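Local atomic coordinates of packaging enzyme P4 (Pseudomonas phage phi13, PDB entry 4BLP), a protein that probably works as a hexameric RecA-like NTPase that uses nucleotide hydrolysis to drive RNA into the viral procapsid during genome packaging. Residues S134-W139 against N143-L148; L148-G153 against A237-L242; V199-A204 against N243-E248. All blocks are in the same frame, centred on the assembly; numbering follows the deposited sequence.

Interaction 1 of 3, residues S134-W139 against N143-L148; sequences SSVHNW and NHLSGL
His137 and His144 face each other across a short antiparallel turn-back of the chain and satisfy each other's backbone. His137 N donates to His144 O over 2.8 Å, and His144 N returns a bond of the same length to His137 O. The carbonyl oxygen of His144 also receives the CA-H of Val136. The two residues form the hydrogen-bonded pair of a beta hairpin, strands 136-137 and 144-145, which leads directly into strand 147-152 of the RecA-like sheet. Beyond Val136 and Leu145, where Ser135 and Ser146 are farther apart, a water bridges them: it donates to Ser135 O at 2.9 Å and accepts from Ser146 N, whose direct bond to Ser135 O is weak. The imidazole of His144, its CG anti to the backbone N (chi1 -164°), lies alongside Trp139. Its CD2 comes to the edge of the indole, near the indole plane and 3.7 Å from Trp139 CD1, with the two ring planes oblique at 49°. Both ring nitrogens of His144 have partners. ND1 donates to Leu145 O at 2.8 Å, nearly in the ring plane, while NE2 pairs with His149, so the ring's rotation is fixed from two sides. On the other face of the hairpin, Val136 CG1 meets Leu145 CD2 at 4.1 Å. Val136 also runs beside Asn143, whose amide ND2 is taken up by Thr297.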
# COMPACT_ATOMS: atom_id res chain seq x y z
N SER D 134 26.46 37.45 -6.98
CA SER D 134 25.92 38.63 -6.30
C SER D 134 25.12 38.25 -5.04
O SER D 134 24.69 39.15 -4.31
CB SER D 134 25.09 39.48 -7.25
OG SER D 134 23.70 39.40 -7.00
N SER D 135 24.95 36.92 -4.78
CA SER D 135 24.23 36.44 -3.61
C SER D 135 25.05 35.34 -2.94
O SER D 135 24.73 34.15 -3.05
CB SER D 135 22.84 35.95 -4.01
OG SER D 135 21.99 37.08 -4.14
N VAL D 136 26.16 35.74 -2.29
CA VAL D 136 27.03 34.79 -1.59
C VAL D 136 27.02 35.16 -0.12
O VAL D 136 26.59 36.26 0.26
CB VAL D 136 28.44 34.63 -2.18
CG1 VAL D 136 28.37 34.10 -3.62
CG2 VAL D 136 29.24 35.93 -2.10
N HIS D 137 27.44 34.21 0.73
CA HIS D 137 27.24 34.32 2.18
C HIS D 137 28.45 33.91 2.97
O HIS D 137 29.15 32.99 2.58
CB HIS D 137 26.05 33.40 2.58
CG HIS D 137 24.78 33.80 1.91
ND1 HIS D 137 24.39 33.27 0.67
CD2 HIS D 137 23.91 34.78 2.25
CE1 HIS D 137 23.25 33.89 0.36
NE2 HIS D 137 22.94 34.83 1.26
N ASN D 138 28.63 34.55 4.13
CA ASN D 138 29.75 34.25 5.01
C ASN D 138 29.34 33.19 6.00
O ASN D 138 28.76 33.48 7.05
CB ASN D 138 30.25 35.55 5.72
CG ASN D 138 31.59 35.40 6.40
OD1 ASN D 138 32.14 34.30 6.53
ND2 ASN D 138 32.14 36.50 6.87
N TRP D 139 29.53 31.93 5.62
CA TRP D 139 29.22 30.77 6.46
C TRP D 139 30.25 29.73 6.15
O TRP D 139 30.20 29.16 5.06
CB TRP D 139 27.80 30.23 6.22
CG TRP D 139 27.54 28.91 6.92
CD1 TRP D 139 27.38 27.69 6.34
CD2 TRP D 139 27.40 28.70 8.34
NE1 TRP D 139 27.20 26.72 7.31
CE2 TRP D 139 27.19 27.32 8.54
CE3 TRP D 139 27.47 29.56 9.47
CZ2 TRP D 139 27.02 26.77 9.82
CZ3 TRP D 139 27.23 29.01 10.73
CH2 TRP D 139 27.03 27.63 10.90
N ASN D 143 32.29 33.04 0.77
CA ASN D 143 31.45 33.14 -0.42
C ASN D 143 30.64 31.87 -0.67
O ASN D 143 30.57 31.39 -1.80
CB ASN D 143 32.35 33.44 -1.63
CG ASN D 143 33.41 32.39 -1.90
OD1 ASN D 143 33.76 31.56 -1.03
ND2 ASN D 143 33.87 32.35 -3.13
N HIS D 144 29.94 31.41 0.37
CA HIS D 144 29.05 30.24 0.26
C HIS D 144 27.91 30.61 -0.70
O HIS D 144 27.35 31.70 -0.57
CB HIS D 144 28.51 29.90 1.67
CG HIS D 144 27.90 28.54 1.83
ND1 HIS D 144 26.85 28.11 1.03
CD2 HIS D 144 28.19 27.57 2.73
CE1 HIS D 144 26.54 26.89 1.46
NE2 HIS D 144 27.33 26.51 2.48
N LEU D 145 27.57 29.74 -1.68
CA LEU D 145 26.42 30.09 -2.53
C LEU D 145 25.13 30.10 -1.72
O LEU D 145 25.03 29.42 -0.69
CB LEU D 145 26.25 29.08 -3.69
CG LEU D 145 27.30 29.17 -4.82
CD1 LEU D 145 27.04 28.08 -5.86
CD2 LEU D 145 27.30 30.56 -5.49
N SER D 146 24.12 30.84 -2.21
CA SER D 146 22.79 30.78 -1.63
C SER D 146 22.27 29.34 -1.81
O SER D 146 22.60 28.67 -2.79
CB SER D 146 21.86 31.77 -2.31
OG SER D 146 22.30 33.10 -2.11
N GLY D 147 21.48 28.90 -0.85
CA GLY D 147 20.95 27.55 -0.84
C GLY D 147 20.76 27.09 0.59
O GLY D 147 20.49 27.88 1.49
N LEU D 148 20.93 25.78 0.80
CA LEU D 148 20.80 25.14 2.09
C LEU D 148 22.11 24.50 2.44
O LEU D 148 22.71 23.85 1.58
CB LEU D 148 19.68 24.07 1.95
CG LEU D 148 19.42 23.16 3.14
CD1 LEU D 148 18.94 23.98 4.39
CD2 LEU D 148 18.36 22.09 2.78
O HOH W 1 24.01 32.21 -5.07

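Interaction 2 of 3, residues L148-G153 against A237-L242; sequences LHVVVG and AALTSL
Leu148 and Leu239 meet methyl to methyl, CD2 against CD2 at 3.8 Å, and this is the tight point between strand 148-152 and helix 237-242. Leu148 extends off the strand with CG trans to its own N (chi1 175°), which carries CD2 to the helix, where it also comes within 4.0 Å of Leu239 O and 4.3 Å of Leu242 CB. One methyl group is thus shared by two leucines three residues apart on the helix, about one turn. Leu239 leaves its backbone at an angle to the strand, and it is the extended end of the side chain that brings CD2 to the strand. The contact thins quickly along the strand: Val150 CG1 approaches the same Leu239 CD2 only to 4.4 Å. This looser end is still buried, since Val150 packs on Ile257 and Met280. Such divergence follows from the geometry, the segment axes running at 135° with a closest approach of 9.3 Å. This is the helix-on-sheet packing of a RecA-like core; the strand ends at Val152, and Gly153 opens a probable Walker A loop. Val277 fills in beside both Leu148 and Leu239. Strand 147-152 itself lies between parallel strands 252-257 and 279-284, while Leu242 of helix 233-248 also packs on Phe68 and Val70 of strand 65-70, and Thr240 OG1 hydrogen-bonds to Arg216 of a neighbouring subunit.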
# COMPACT_ATOMS: atom_id res chain seq x y z
N LEU D 148 20.93 25.78 0.80
CA LEU D 148 20.80 25.14 2.09
C LEU D 148 22.11 24.50 2.44
O LEU D 148 22.71 23.85 1.58
CB LEU D 148 19.68 24.07 1.95
CG LEU D 148 19.42 23.16 3.14
CD1 LEU D 148 18.94 23.98 4.39
CD2 LEU D 148 18.36 22.09 2.78
N HIS D 149 22.55 24.68 3.70
CA HIS D 149 23.75 24.02 4.23
C HIS D 149 23.27 23.05 5.28
O HIS D 149 22.64 23.48 6.24
CB HIS D 149 24.75 25.03 4.84
CG HIS D 149 26.04 24.38 5.26
ND1 HIS D 149 27.19 24.55 4.52
CD2 HIS D 149 26.30 23.55 6.30
CE1 HIS D 149 28.13 23.85 5.14
NE2 HIS D 149 27.64 23.21 6.21
N VAL D 150 23.52 21.77 5.14
CA VAL D 150 23.03 20.85 6.17
C VAL D 150 24.18 20.38 7.05
O VAL D 150 25.30 20.16 6.56
CB VAL D 150 22.24 19.65 5.58
CG1 VAL D 150 20.99 20.14 4.84
CG2 VAL D 150 23.12 18.81 4.67
N VAL D 151 23.89 20.19 8.33
CA VAL D 151 24.85 19.69 9.32
C VAL D 151 24.35 18.32 9.68
O VAL D 151 23.27 18.20 10.23
CB VAL D 151 24.94 20.66 10.54
CG1 VAL D 151 25.89 20.09 11.63
CG2 VAL D 151 25.40 22.05 10.07
N VAL D 152 25.16 17.27 9.37
CA VAL D 152 24.73 15.89 9.47
C VAL D 152 25.49 15.13 10.53
O VAL D 152 26.67 15.33 10.72
CB VAL D 152 24.91 15.19 8.07
CG1 VAL D 152 24.28 13.82 8.05
CG2 VAL D 152 24.31 16.04 6.94
N GLY D 153 24.80 14.20 11.18
CA GLY D 153 25.43 13.33 12.17
C GLY D 153 24.37 12.55 12.90
O GLY D 153 23.21 12.96 12.89
N ALA D 237 15.34 14.62 -2.98
CA ALA D 237 14.64 15.57 -3.88
C ALA D 237 14.11 16.75 -3.05
O ALA D 237 14.15 17.90 -3.52
CB ALA D 237 13.47 14.85 -4.57
N ALA D 238 13.62 16.48 -1.83
CA ALA D 238 13.08 17.57 -0.95
C ALA D 238 14.20 18.52 -0.58
O ALA D 238 14.00 19.72 -0.56
CB ALA D 238 12.44 16.99 0.33
N LEU D 239 15.37 17.96 -0.23
CA LEU D 239 16.50 18.85 0.14
C LEU D 239 16.92 19.71 -1.07
O LEU D 239 17.22 20.89 -0.90
CB LEU D 239 17.68 17.99 0.60
CG LEU D 239 17.48 17.33 1.99
CD1 LEU D 239 18.64 16.39 2.29
CD2 LEU D 239 17.33 18.40 3.14
N THR D 240 16.90 19.15 -2.28
CA THR D 240 17.26 19.97 -3.48
C THR D 240 16.19 21.02 -3.71
O THR D 240 16.51 22.14 -4.09
CB THR D 240 17.45 19.07 -4.72
OG1 THR D 240 18.56 18.20 -4.41
CG2 THR D 240 17.75 19.88 -5.99
N SER D 241 14.92 20.67 -3.52
CA SER D 241 13.83 21.67 -3.67
C SER D 241 14.01 22.83 -2.70
O SER D 241 13.95 24.00 -3.11
CB SER D 241 12.46 21.01 -3.49
OG SER D 241 12.24 20.09 -4.54
N LEU D 242 14.25 22.51 -1.41
CA LEU D 242 14.45 23.57 -0.41
C LEU D 242 15.71 24.34 -0.72
O LEU D 242 15.70 25.58 -0.67
CB LEU D 242 14.53 22.93 0.99
CG LEU D 242 13.22 22.29 1.45
CD1 LEU D 242 13.43 21.53 2.78
CD2 LEU D 242 12.11 23.40 1.65

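Interaction 3 of 3, residues V199-A204 against N243-E248; sequences VALLLA and NNICAE
Leu201 reaches from helix 193-205 toward helix 233-248 and divides its two methyl groups between neighbouring residues, Ile245 and Cys246. In the RecA-like alpha/beta fold of this P-loop NTPase, such helix-to-helix packing joins elements that lie against the central, mostly parallel sheet; here Ala200, Ala204 and Cys246 all touch Leu253 of strand 252-257. The overlap is modest, 90 Å² in all, and wholly apolar. CD2 of Leu201 lies 4.2 Å from the Cys246 sulfur, SG, while CD1 sits 4.4 Å from CG2 of Ile245. The isoleucine starts out toward the other helix, but its longer branch leads away, leaving the CG2 methyl to make the contact. Leu201 CA and Cys246 CA, the nearest such pair, are 7.6 Å apart. Leu82 of helix 79-91, and Leu249 and Val251 beyond the end of helix 233-248, also pack on Leu201. At Asn243 and Asn244 the character is polar: Asn244 binds Glu176 and Gly178 of a neighbouring subunit through its amide. Its OD1 also accepts a bond of 2.9 Å from Asn243 ND2, almost straight at 161°, with the donor tilted 21° from the carbonyl plane.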
# COMPACT_ATOMS: atom_id res chain seq x y z
N VAL D 199 9.49 31.37 8.64
CA VAL D 199 10.29 32.05 9.68
C VAL D 199 11.77 32.05 9.25
O VAL D 199 12.45 33.08 9.36
CB VAL D 199 10.07 31.40 11.07
CG1 VAL D 199 11.09 31.90 12.10
CG2 VAL D 199 8.66 31.71 11.56
N ALA D 200 12.26 30.90 8.76
CA ALA D 200 13.66 30.81 8.27
C ALA D 200 13.92 31.79 7.14
O ALA D 200 14.94 32.50 7.17
CB ALA D 200 13.95 29.37 7.81
N LEU D 201 13.05 31.80 6.12
CA LEU D 201 13.24 32.71 4.97
C LEU D 201 13.16 34.17 5.40
O LEU D 201 13.92 35.00 4.89
CB LEU D 201 12.20 32.42 3.88
CG LEU D 201 12.38 31.02 3.23
CD1 LEU D 201 11.25 30.76 2.21
CD2 LEU D 201 13.79 30.94 2.52
N LEU D 202 12.24 34.50 6.32
CA LEU D 202 12.14 35.89 6.80
C LEU D 202 13.41 36.33 7.52
O LEU D 202 13.95 37.42 7.23
CB LEU D 202 10.91 36.05 7.72
CG LEU D 202 9.57 36.12 6.97
CD1 LEU D 202 8.38 35.77 7.95
CD2 LEU D 202 9.38 37.51 6.39
N LEU D 203 13.90 35.52 8.44
CA LEU D 203 15.12 35.82 9.19
C LEU D 203 16.34 35.92 8.26
O LEU D 203 17.09 36.86 8.37
CB LEU D 203 15.37 34.74 10.24
CG LEU D 203 14.44 34.83 11.45
CD1 LEU D 203 14.47 33.53 12.19
CD2 LEU D 203 14.82 36.04 12.39
N ALA D 204 16.50 34.98 7.32
CA ALA D 204 17.65 35.01 6.40
C ALA D 204 17.57 36.24 5.48
O ALA D 204 18.59 36.91 5.23
CB ALA D 204 17.69 33.72 5.59
N ASN D 243 16.77 23.63 -1.10
CA ASN D 243 18.00 24.32 -1.49
C ASN D 243 17.77 25.38 -2.60
O ASN D 243 18.24 26.52 -2.52
CB ASN D 243 19.01 23.28 -2.04
CG ASN D 243 20.33 23.94 -2.34
OD1 ASN D 243 21.15 24.14 -1.44
ND2 ASN D 243 20.56 24.29 -3.63
N ASN D 244 17.04 24.98 -3.65
CA ASN D 244 16.88 25.83 -4.81
C ASN D 244 15.89 26.96 -4.54
O ASN D 244 16.00 28.01 -5.18
CB ASN D 244 16.51 24.99 -6.03
CG ASN D 244 17.70 24.18 -6.54
OD1 ASN D 244 18.82 24.27 -6.00
ND2 ASN D 244 17.50 23.37 -7.58
N ILE D 245 14.95 26.78 -3.63
CA ILE D 245 14.06 27.92 -3.24
C ILE D 245 14.95 28.95 -2.54
O ILE D 245 14.88 30.15 -2.83
CB ILE D 245 12.89 27.44 -2.31
CG1 ILE D 245 11.85 26.67 -3.14
CG2 ILE D 245 12.29 28.62 -1.48
CD1 ILE D 245 11.05 27.57 -4.19
N CYS D 246 15.82 28.49 -1.62
CA CYS D 246 16.74 29.44 -0.94
C CYS D 246 17.65 30.16 -1.97
O CYS D 246 17.86 31.37 -1.88
CB CYS D 246 17.60 28.70 0.08
SG CYS D 246 16.70 28.07 1.50
N ALA D 247 18.19 29.40 -2.95
CA ALA D 247 19.06 29.98 -3.97
C ALA D 247 18.29 31.04 -4.77
O ALA D 247 18.82 32.11 -5.03
CB ALA D 247 19.60 28.88 -4.90
N GLU D 248 17.03 30.73 -5.18
CA GLU D 248 16.21 31.69 -5.94
C GLU D 248 16.00 33.00 -5.14
O GLU D 248 15.97 34.09 -5.71
CB GLU D 248 14.85 31.03 -6.28
CG GLU D 248 13.85 31.97 -6.94
CD GLU D 248 14.27 32.54 -8.28
OE1 GLU D 248 15.16 31.97 -8.94
OE2 GLU D 248 13.67 33.56 -8.69

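In the fold
The three contacts show how a RecA-like core is joined by continuous elements. Interaction 1 passes into interaction 2 through Leu148 and strand 147-152; interactions 2 and 3 use successive portions of helix 233-248. The centres of interactions 1 and 2 are about 15 Å apart. Those of interactions 2 and 3 are about 12 Å apart, and those of interactions 1 and 3 about 11 Å. Two probable hydrogen bonds tie them together: His144 NE2 to His149 ND1 at 2.8 Å, and Leu148 N to Asn243 OD1 at 2.8 Å. Beyond the strand, Gly153 begins the probable nucleotide-binding loop, while interactions 2 and 3 both touch the second subunit.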